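Local coordinates for beta-L-arabinobiosidase (Bacteroides thetaiotaomicron, PDB 5MQR), which is a multidomain glycoside hydrolase that takes part in plant pectin breakdown in a gut bacterium, probably cleaving arabinose-containing linkages, at residues His628-Phe633 and Lys649-Met654; Tyr674-Leu679 and Arg720-Pro725; Lys681-Lys684 and Gly689-Met692. One frame throughout, in Å; residues are numbered along the deposited sequence.

All three contacts lie in the helical half of the chain. Contact 1 closes before the other two open: helix 627-636 meets helix 647-657, with fifteen residues between segments 628-633 and 649-654. Contact 2 then opens on helix 666-680. Contact 3 follows at once and is a short hairpin, with six residues between strands 683-684 and 691-692. Contact 2 closes only when the loop after helix 712-719 returns to helix 666-680, so contact 3 lies wholly within its span. None of the three cross. They touch through Phe633 and Trp677, Trp653 and Leu722, Trp653 and Ile683, and Leu679 and Met692, and so tie helices, loop and hairpin together.

Contact 1 (His628-Phe633 and Lys649-Met654); sequences HYAESF and KASEWM
Ala630 overlaps Ser651 and Met654, which is present as selenomethionine. Its methyl group does all the touching on the first helix. Ala630 CB lies 3.9 Å from Ser651 CB. The same CB is 3.9 Å from Met654 SE, so the methyl meets two residues one turn apart on helix 647-657. Small side chains let the backbones come close here: the CA atoms of Ala630 and Ser651 are 5.6 Å apart. Met654 reaches across because its chain is extended at chi2 (159°) and bends at chi3 (77°). This puts the heavy selenium atom against the alanine.

No direct hydrogen bond crosses between the segments. A water does the polar bridging. It donates to Glu631 OE2 at 2.6 Å and is 2.5 Å from Ser651 OG. Ser651 OG is placed for this by its first torsion, which sets it opposite the backbone N (chi1 -171°). The same hydroxyl also bonds to Tyr623 OH. The bond to Tyr623, with the water beside it, probably limits its rotation. Tyr623 also packs on Ala630 and Met654, so one tyrosine covers several members of the contact.

The two segments are pieces of separate helices, and their meeting is a close helix crossing over small residues. No metal site is involved. Helix 666-680 packs on both of them. Tyr629 meets the ring of Tyr673 there and bonds through its hydroxyl to Glu669, while Ala650 touches Arg680. Phe633 packs against Trp677 of the same helix. Helices 627-636 and 647-657 are thereby joined both to each other and to helix 666-680.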
loop_
_atom_site.group_PDB
_atom_site.type_symbol
_atom_site.label_atom_id
_atom_site.label_comp_id
_atom_site.label_asym_id
_atom_site.label_seq_id
_atom_site.Cartn_x
_atom_site.Cartn_y
_atom_site.Cartn_z
ATOM N N HIS A 628 16.037 13.958 4.316
ATOM C CA HIS A 628 16.672 14.349 5.576
ATOM C C HIS A 628 18.000 13.608 5.880
ATOM O O HIS A 628 18.869 14.171 6.532
ATOM C CB HIS A 628 15.707 14.214 6.761
ATOM C CG HIS A 628 15.365 12.794 7.118
ATOM N ND1 HIS A 628 16.103 12.052 8.014
ATOM C CD2 HIS A 628 14.359 11.986 6.702
ATOM C CE1 HIS A 628 15.569 10.853 8.137
ATOM N NE2 HIS A 628 14.512 10.785 7.347
ATOM N N TYR A 629 18.171 12.377 5.409
ATOM C CA TYR A 629 19.433 11.643 5.642
ATOM C C TYR A 629 20.602 12.347 4.994
ATOM O O TYR A 629 21.534 12.729 5.701
ATOM C CB TYR A 629 19.334 10.156 5.214
ATOM C CG TYR A 629 18.531 9.297 6.173
ATOM C CD1 TYR A 629 18.948 9.099 7.502
ATOM C CD2 TYR A 629 17.359 8.672 5.772
ATOM C CE1 TYR A 629 18.221 8.295 8.398
ATOM C CE2 TYR A 629 16.621 7.875 6.650
ATOM C CZ TYR A 629 17.058 7.676 7.955
ATOM O OH TYR A 629 16.329 6.872 8.791
ATOM N N ALA A 630 20.545 12.562 3.669
ATOM C CA ALA A 630 21.618 13.298 2.953
ATOM C C ALA A 630 21.919 14.635 3.608
ATOM O O ALA A 630 23.093 14.988 3.793
ATOM C CB ALA A 630 21.274 13.500 1.483
ATOM N N GLU A 631 20.850 15.365 3.951
ATOM C CA GLU A 631 20.966 16.657 4.631
ATOM C C GLU A 631 21.711 16.552 5.963
ATOM O O GLU A 631 22.624 17.322 6.208
ATOM C CB GLU A 631 19.579 17.289 4.841
ATOM C CG GLU A 631 18.988 17.866 3.550
ATOM C CD GLU A 631 17.458 17.918 3.529
ATOM O OE1 GLU A 631 16.819 18.164 4.590
ATOM O OE2 GLU A 631 16.874 17.733 2.431
ATOM N N SER A 632 21.331 15.596 6.808
ATOM C CA SER A 632 22.064 15.335 8.068
ATOM C C SER A 632 23.520 14.950 7.818
ATOM O O SER A 632 24.396 15.448 8.493
ATOM C CB SER A 632 21.409 14.222 8.901
ATOM O OG SER A 632 20.112 14.615 9.305
ATOM N N PHE A 633 23.763 14.062 6.868
ATOM C CA PHE A 633 25.127 13.619 6.570
ATOM C C PHE A 633 26.010 14.784 6.082
ATOM O O PHE A 633 27.173 14.907 6.482
ATOM C CB PHE A 633 25.134 12.470 5.541
ATOM C CG PHE A 633 24.265 11.281 5.906
ATOM C CD1 PHE A 633 24.059 10.888 7.250
ATOM C CD2 PHE A 633 23.679 10.523 4.900
ATOM C CE1 PHE A 633 23.274 9.787 7.548
ATOM C CE2 PHE A 633 22.888 9.421 5.203
ATOM C CZ PHE A 633 22.674 9.061 6.527
ATOM N N LYS A 649 25.363 18.183 -4.295
ATOM C CA LYS A 649 24.614 17.499 -5.369
ATOM C C LYS A 649 24.179 16.085 -4.999
ATOM O O LYS A 649 23.520 15.416 -5.788
ATOM C CB LYS A 649 25.474 17.407 -6.652
ATOM C CG LYS A 649 25.877 18.746 -7.253
ATOM C CD LYS A 649 24.726 19.395 -8.009
ATOM C CE LYS A 649 24.723 20.920 -7.854
ATOM N NZ LYS A 649 23.798 21.571 -8.842
ATOM N N ALA A 650 24.519 15.646 -3.791
ATOM C CA ALA A 650 24.385 14.259 -3.406
ATOM C C ALA A 650 22.936 13.814 -3.240
ATOM O O ALA A 650 22.609 12.683 -3.628
ATOM C CB ALA A 650 25.202 13.962 -2.137
ATOM N N SER A 651 22.087 14.675 -2.668
ATOM C CA SER A 651 20.675 14.322 -2.435
ATOM C C SER A 651 19.967 14.152 -3.760
ATOM O O SER A 651 19.218 13.228 -3.946
ATOM C CB SER A 651 19.948 15.394 -1.602
ATOM O OG SER A 651 18.648 14.951 -1.220
ATOM N N GLU A 652 20.223 15.060 -4.677
ATOM C CA GLU A 652 19.648 14.993 -6.034
ATOM C C GLU A 652 20.116 13.726 -6.765
ATOM O O GLU A 652 19.295 13.002 -7.358
ATOM C CB GLU A 652 19.990 16.253 -6.838
ATOM C CG GLU A 652 19.568 16.212 -8.305
ATOM C CD GLU A 652 19.786 17.554 -9.019
ATOM O OE1 GLU A 652 20.882 18.151 -8.889
ATOM O OE2 GLU A 652 18.846 18.018 -9.716
ATOM N N TRP A 653 21.421 13.459 -6.712
ATOM C CA TRP A 653 21.966 12.231 -7.264
ATOM C C TRP A 653 21.295 10.998 -6.642
ATOM O O TRP A 653 20.948 10.071 -7.368
ATOM C CB TRP A 653 23.485 12.187 -7.095
ATOM C CG TRP A 653 24.133 10.927 -7.634
ATOM C CD1 TRP A 653 24.663 10.734 -8.885
ATOM C CD2 TRP A 653 24.300 9.695 -6.937
ATOM N NE1 TRP A 653 25.165 9.456 -8.991
ATOM C CE2 TRP A 653 24.943 8.798 -7.814
ATOM C CE3 TRP A 653 23.966 9.263 -5.657
ATOM C CZ2 TRP A 653 25.260 7.507 -7.449
ATOM C CZ3 TRP A 653 24.291 7.974 -5.291
ATOM C CH2 TRP A 653 24.931 7.110 -6.185
HETATM N N MSE A 654 21.108 10.987 -5.325
HETATM C CA MSE A 654 20.470 9.832 -4.658
HETATM C C MSE A 654 19.058 9.651 -5.163
HETATM O O MSE A 654 18.654 8.542 -5.509
HETATM C CB MSE A 654 20.486 9.968 -3.125
HETATM C CG MSE A 654 21.873 9.662 -2.564
HETATM SE SE MSE A 654 22.118 10.430 -0.769
HETATM C CE MSE A 654 21.058 9.081 0.185
HETATM O O HOH W 1 18.321 16.612 0.613
#

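Contact 2 (Tyr674-Leu679 and Arg720-Pro725); sequences YRWWSL and RWLRDP
Trp676 packs its six-membered ring on Trp721 and Leu722. Helix 666-680 packs here on the loop between helices 712-719 and 726-737; that loop belongs to the MGH1-like glycoside hydrolase region, a family probably built on an (alpha/alpha)6 barrel. Leu722 CD2 lies 3.5 Å from Trp676 CZ3, a tight apolar approach. Next to it, Trp721 CB is 3.9 Å from Trp676 CH2. The indole of Trp721 then leads away from Trp676, so the two rings do not stack. Trp676 is turned toward the loop by a first torsion (chi1 -75°) that sets CG opposite its carbonyl carbon.

Leu722 has a second indole beside it, that of Trp653 on helix 647-657. Further out, Trp721 packs on Ile1026 and Thr1027 of helix 1022-1029 and on Val764 of helix 754-765. Arg720 CG lies 3.8 Å above the plane of the Trp721 ring, toward its rim. Arg723 and Asp724 tie the loop to Asn657, and the Asp724 side chain caps a backbone N just beyond Pro725, in the turn leading to helix 726-737. Asp1023 OD1 accepts a hydrogen bond from Trp721 NE1 and forms a salt bridge with Arg720 NH2.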
loop_
_atom_site.group_PDB
_atom_site.type_symbol
_atom_site.label_atom_id
_atom_site.label_comp_id
_atom_site.label_asym_id
_atom_site.label_seq_id
_atom_site.Cartn_x
_atom_site.Cartn_y
_atom_site.Cartn_z
ATOM N N TYR A 674 23.143 6.101 4.430
ATOM C CA TYR A 674 24.521 6.524 4.581
ATOM C C TYR A 674 25.467 5.861 3.560
ATOM O O TYR A 674 26.318 6.516 2.989
ATOM C CB TYR A 674 25.038 6.265 6.003
ATOM C CG TYR A 674 26.528 6.543 6.156
ATOM C CD1 TYR A 674 27.002 7.841 6.221
ATOM C CD2 TYR A 674 27.445 5.513 6.172
ATOM C CE1 TYR A 674 28.351 8.112 6.328
ATOM C CE2 TYR A 674 28.819 5.765 6.286
ATOM C CZ TYR A 674 29.259 7.065 6.359
ATOM O OH TYR A 674 30.598 7.326 6.487
ATOM N N ARG A 675 25.312 4.570 3.348
ATOM C CA ARG A 675 26.261 3.833 2.510
ATOM C C ARG A 675 26.090 4.214 1.049
ATOM O O ARG A 675 27.074 4.219 0.311
ATOM C CB ARG A 675 26.135 2.327 2.713
ATOM C CG ARG A 675 26.737 1.856 4.049
ATOM C CD ARG A 675 28.252 2.045 4.121
ATOM N NE ARG A 675 28.909 1.299 3.072
ATOM C CZ ARG A 675 29.531 0.126 3.215
ATOM N NH1 ARG A 675 29.663 -0.478 4.406
ATOM N NH2 ARG A 675 30.044 -0.450 2.132
ATOM N N TRP A 676 24.866 4.575 0.644
ATOM C CA TRP A 676 24.710 5.135 -0.697
ATOM C C TRP A 676 25.394 6.509 -0.812
ATOM O O TRP A 676 26.061 6.769 -1.796
ATOM C CB TRP A 676 23.256 5.253 -1.121
ATOM C CG TRP A 676 22.606 3.989 -1.499
ATOM C CD1 TRP A 676 21.425 3.517 -1.007
ATOM C CD2 TRP A 676 23.044 3.037 -2.470
ATOM N NE1 TRP A 676 21.104 2.325 -1.603
ATOM C CE2 TRP A 676 22.080 1.997 -2.497
ATOM C CE3 TRP A 676 24.167 2.935 -3.287
ATOM C CZ2 TRP A 676 22.196 0.877 -3.315
ATOM C CZ3 TRP A 676 24.283 1.830 -4.115
ATOM C CH2 TRP A 676 23.302 0.811 -4.124
ATOM N N TRP A 677 25.202 7.361 0.199
ATOM C CA TRP A 677 25.770 8.698 0.243
ATOM C C TRP A 677 27.300 8.645 0.256
ATOM O O TRP A 677 27.983 9.492 -0.321
ATOM C CB TRP A 677 25.238 9.408 1.505
ATOM C CG TRP A 677 25.761 10.790 1.782
ATOM C CD1 TRP A 677 25.265 11.969 1.311
ATOM C CD2 TRP A 677 26.825 11.128 2.650
ATOM N NE1 TRP A 677 25.972 13.024 1.820
ATOM C CE2 TRP A 677 26.940 12.534 2.650
ATOM C CE3 TRP A 677 27.714 10.381 3.421
ATOM C CZ2 TRP A 677 27.911 13.207 3.386
ATOM C CZ3 TRP A 677 28.673 11.049 4.160
ATOM C CH2 TRP A 677 28.755 12.451 4.144
ATOM N N SER A 678 27.816 7.643 0.941
ATOM C CA SER A 678 29.226 7.411 1.007
ATOM C C SER A 678 29.782 6.915 -0.323
ATOM O O SER A 678 30.717 7.497 -0.848
ATOM C CB SER A 678 29.522 6.371 2.073
ATOM O OG SER A 678 30.896 6.466 2.320
ATOM N N LEU A 679 29.198 5.838 -0.849
ATOM C CA LEU A 679 29.619 5.265 -2.136
ATOM C C LEU A 679 29.687 6.330 -3.223
ATOM O O LEU A 679 30.620 6.363 -4.004
ATOM C CB LEU A 679 28.664 4.162 -2.587
ATOM C CG LEU A 679 28.992 3.519 -3.929
ATOM C CD1 LEU A 679 30.197 2.606 -3.793
ATOM C CD2 LEU A 679 27.810 2.760 -4.472
ATOM N N ARG A 720 25.599 -2.064 -8.812
ATOM C CA ARG A 720 24.685 -2.594 -9.829
ATOM C C ARG A 720 23.237 -2.157 -9.596
ATOM O O ARG A 720 22.436 -2.240 -10.519
ATOM C CB ARG A 720 24.788 -4.115 -9.947
ATOM C CG ARG A 720 24.261 -4.883 -8.739
ATOM C CD ARG A 720 24.556 -6.369 -8.864
ATOM N NE ARG A 720 24.323 -7.074 -7.597
ATOM C CZ ARG A 720 24.019 -8.372 -7.479
ATOM N NH1 ARG A 720 23.860 -9.132 -8.555
ATOM N NH2 ARG A 720 23.836 -8.907 -6.267
ATOM N N TRP A 721 22.924 -1.683 -8.380
ATOM C CA TRP A 721 21.580 -1.229 -8.006
ATOM C C TRP A 721 21.268 0.218 -8.340
ATOM O O TRP A 721 20.116 0.641 -8.220
ATOM C CB TRP A 721 21.320 -1.494 -6.509
ATOM C CG TRP A 721 21.468 -2.930 -6.188
ATOM C CD1 TRP A 721 22.535 -3.519 -5.576
ATOM C CD2 TRP A 721 20.561 -3.989 -6.518
ATOM N NE1 TRP A 721 22.335 -4.866 -5.475
ATOM C CE2 TRP A 721 21.136 -5.186 -6.057
ATOM C CE3 TRP A 721 19.315 -4.044 -7.159
ATOM C CZ2 TRP A 721 20.522 -6.419 -6.213
ATOM C CZ3 TRP A 721 18.701 -5.273 -7.314
ATOM C CH2 TRP A 721 19.309 -6.455 -6.834
ATOM N N LEU A 722 22.283 0.977 -8.747
ATOM C CA LEU A 722 22.104 2.365 -9.137
ATOM C C LEU A 722 21.340 2.406 -10.448
ATOM O O LEU A 722 21.685 1.710 -11.399
ATOM C CB LEU A 722 23.444 3.079 -9.296
ATOM C CG LEU A 722 24.365 3.146 -8.087
ATOM C CD1 LEU A 722 25.654 3.819 -8.508
ATOM C CD2 LEU A 722 23.719 3.845 -6.901
ATOM N N ARG A 723 20.327 3.261 -10.509
ATOM C CA ARG A 723 19.356 3.226 -11.598
ATOM C C ARG A 723 19.914 3.797 -12.896
ATOM O O ARG A 723 19.582 3.307 -13.957
ATOM C CB ARG A 723 18.072 3.969 -11.195
ATOM C CG ARG A 723 17.262 3.287 -10.076
ATOM C CD ARG A 723 16.023 4.110 -9.711
ATOM N NE ARG A 723 15.176 4.189 -10.899
ATOM C CZ ARG A 723 14.217 3.327 -11.222
ATOM N NH1 ARG A 723 13.899 2.309 -10.414
ATOM N NH2 ARG A 723 13.573 3.480 -12.369
ATOM N N ASP A 724 20.735 4.850 -12.820
ATOM C CA ASP A 724 21.324 5.422 -14.026
ATOM C C ASP A 724 22.548 4.567 -14.405
ATOM O O ASP A 724 23.527 4.526 -13.665
ATOM C CB ASP A 724 21.693 6.888 -13.825
ATOM C CG ASP A 724 22.113 7.587 -15.113
ATOM O OD1 ASP A 724 22.453 6.940 -16.116
ATOM O OD2 ASP A 724 22.129 8.829 -15.107
ATOM N N PRO A 725 22.484 3.883 -15.558
ATOM C CA PRO A 725 23.560 2.951 -15.869
ATOM C C PRO A 725 24.875 3.603 -16.250
ATOM O O PRO A 725 25.884 2.891 -16.292
ATOM C CB PRO A 725 23.005 2.140 -17.057
ATOM C CG PRO A 725 22.021 3.053 -17.713
ATOM C CD PRO A 725 21.417 3.859 -16.591
#

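Contact 3 (Lys681-Lys684 and Gly689-Met692); sequences KHIK and GYGM
Lys684 and Gly691 exchange two backbone hydrogen bonds. Lys684 N donates to Gly691 O at 2.9 Å (164° at the hydrogen), from a position tilted out of the carbonyl plane. Gly691 N returns a bond of 2.9 Å to Lys684 O, nearly straight at 169° and in the carbonyl plane. Lys684 O also receives a CA-H...O contact of 3.3 Å from Tyr690 CA, and lies at the edge of the Tyr690 ring, near its plane.

Ile683 and Met692, a selenomethionine, form the next pair, which is non-hydrogen-bonded. Their side chains share a face, and Ile683 CG1 is 4.0 Å from Met692 CE. The other branch, Ile683 CG2, comes to 3.5 Å from Tyr690 CD1. It sits opposite the backbone N, while CG1 lies beside that N (chi1 -62°), and so the isoleucine reaches two partners.

Other polar atoms pair outside the two segments. Tyr690 N bonds to Gln730 OE1 and Tyr690 O to Thr734 OG1, both on helix 726-737. Gly689 O bonds to Thr686 OG1, and Lys684 NZ makes a weak bond to Gln643 OE1. Both ring nitrogens of His682 are satisfied: NE2 by Tyr1015 O and ND1 by Thr693 OG1. Backbone bonds join His682 to Thr693 and Ile683 to Ala644. His682 O also takes a CA-H...O contact from Met692 CA at 3.3 Å. Paired this way, strands 683-684 and 691-692 make a two-stranded antiparallel beta hairpin.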
loop_
_atom_site.group_PDB
_atom_site.type_symbol
_atom_site.label_atom_id
_atom_site.label_comp_id
_atom_site.label_asym_id
_atom_site.label_seq_id
_atom_site.Cartn_x
_atom_site.Cartn_y
_atom_site.Cartn_z
ATOM N N LYS A 681 30.545 9.351 -3.180
ATOM C CA LYS A 681 31.772 10.147 -3.124
ATOM C C LYS A 681 32.862 9.586 -4.007
ATOM O O LYS A 681 33.773 10.322 -4.412
ATOM C CB LYS A 681 32.319 10.235 -1.699
ATOM C CG LYS A 681 31.467 11.048 -0.728
ATOM C CD LYS A 681 31.989 10.891 0.702
ATOM C CE LYS A 681 31.305 11.845 1.677
ATOM N NZ LYS A 681 31.733 13.260 1.479
ATOM N N HIS A 682 32.776 8.281 -4.300
ATOM C CA HIS A 682 33.822 7.572 -5.023
ATOM C C HIS A 682 33.669 7.579 -6.532
ATOM O O HIS A 682 34.553 7.103 -7.241
ATOM C CB HIS A 682 33.981 6.153 -4.477
ATOM C CG HIS A 682 34.475 6.131 -3.075
ATOM N ND1 HIS A 682 35.818 6.113 -2.768
ATOM C CD2 HIS A 682 33.814 6.200 -1.898
ATOM C CE1 HIS A 682 35.960 6.136 -1.455
ATOM N NE2 HIS A 682 34.759 6.205 -0.906
ATOM N N ILE A 683 32.594 8.162 -7.032
ATOM C CA ILE A 683 32.490 8.390 -8.455
ATOM C C ILE A 683 33.430 9.545 -8.797
ATOM O O ILE A 683 33.273 10.658 -8.265
ATOM C CB ILE A 683 31.046 8.697 -8.843
ATOM C CG1 ILE A 683 30.181 7.473 -8.505
ATOM C CG2 ILE A 683 30.964 9.059 -10.324
ATOM C CD1 ILE A 683 28.696 7.749 -8.482
ATOM N N LYS A 684 34.393 9.283 -9.673
ATOM C CA LYS A 684 35.435 10.257 -10.021
ATOM C C LYS A 684 35.474 10.555 -11.517
ATOM O O LYS A 684 35.470 9.633 -12.312
ATOM C CB LYS A 684 36.768 9.657 -9.615
ATOM C CG LYS A 684 37.966 10.594 -9.665
ATOM C CD LYS A 684 39.170 9.850 -9.095
ATOM C CE LYS A 684 40.459 10.638 -9.228
ATOM N NZ LYS A 684 40.288 11.941 -8.550
ATOM N N GLY A 689 36.261 8.872 -18.794
ATOM C CA GLY A 689 34.963 8.617 -18.180
ATOM C C GLY A 689 35.102 8.337 -16.694
ATOM O O GLY A 689 36.187 8.411 -16.129
ATOM N N TYR A 690 33.977 8.014 -16.067
ATOM C CA TYR A 690 33.937 7.820 -14.631
ATOM C C TYR A 690 34.778 6.638 -14.181
ATOM O O TYR A 690 34.831 5.611 -14.863
ATOM C CB TYR A 690 32.507 7.628 -14.136
ATOM C CG TYR A 690 31.564 8.815 -14.304
ATOM C CD1 TYR A 690 31.780 10.017 -13.608
ATOM C CD2 TYR A 690 30.417 8.714 -15.091
ATOM C CE1 TYR A 690 30.886 11.076 -13.703
ATOM C CE2 TYR A 690 29.531 9.789 -15.218
ATOM C CZ TYR A 690 29.777 10.962 -14.518
ATOM O OH TYR A 690 28.911 12.018 -14.630
ATOM N N GLY A 691 35.455 6.840 -13.049
ATOM C CA GLY A 691 36.178 5.810 -12.328
ATOM C C GLY A 691 35.550 5.672 -10.957
ATOM O O GLY A 691 34.759 6.541 -10.562
HETATM N N MSE A 692 35.873 4.574 -10.260
HETATM C CA MSE A 692 35.464 4.356 -8.866
HETATM C C MSE A 692 36.667 4.079 -7.995
HETATM O O MSE A 692 37.358 3.056 -8.150
HETATM C CB MSE A 692 34.407 3.261 -8.708
HETATM C CG MSE A 692 34.044 3.033 -7.249
HETATM SE SE MSE A 692 32.261 2.205 -7.088
HETATM C CE MSE A 692 31.075 3.780 -7.284
#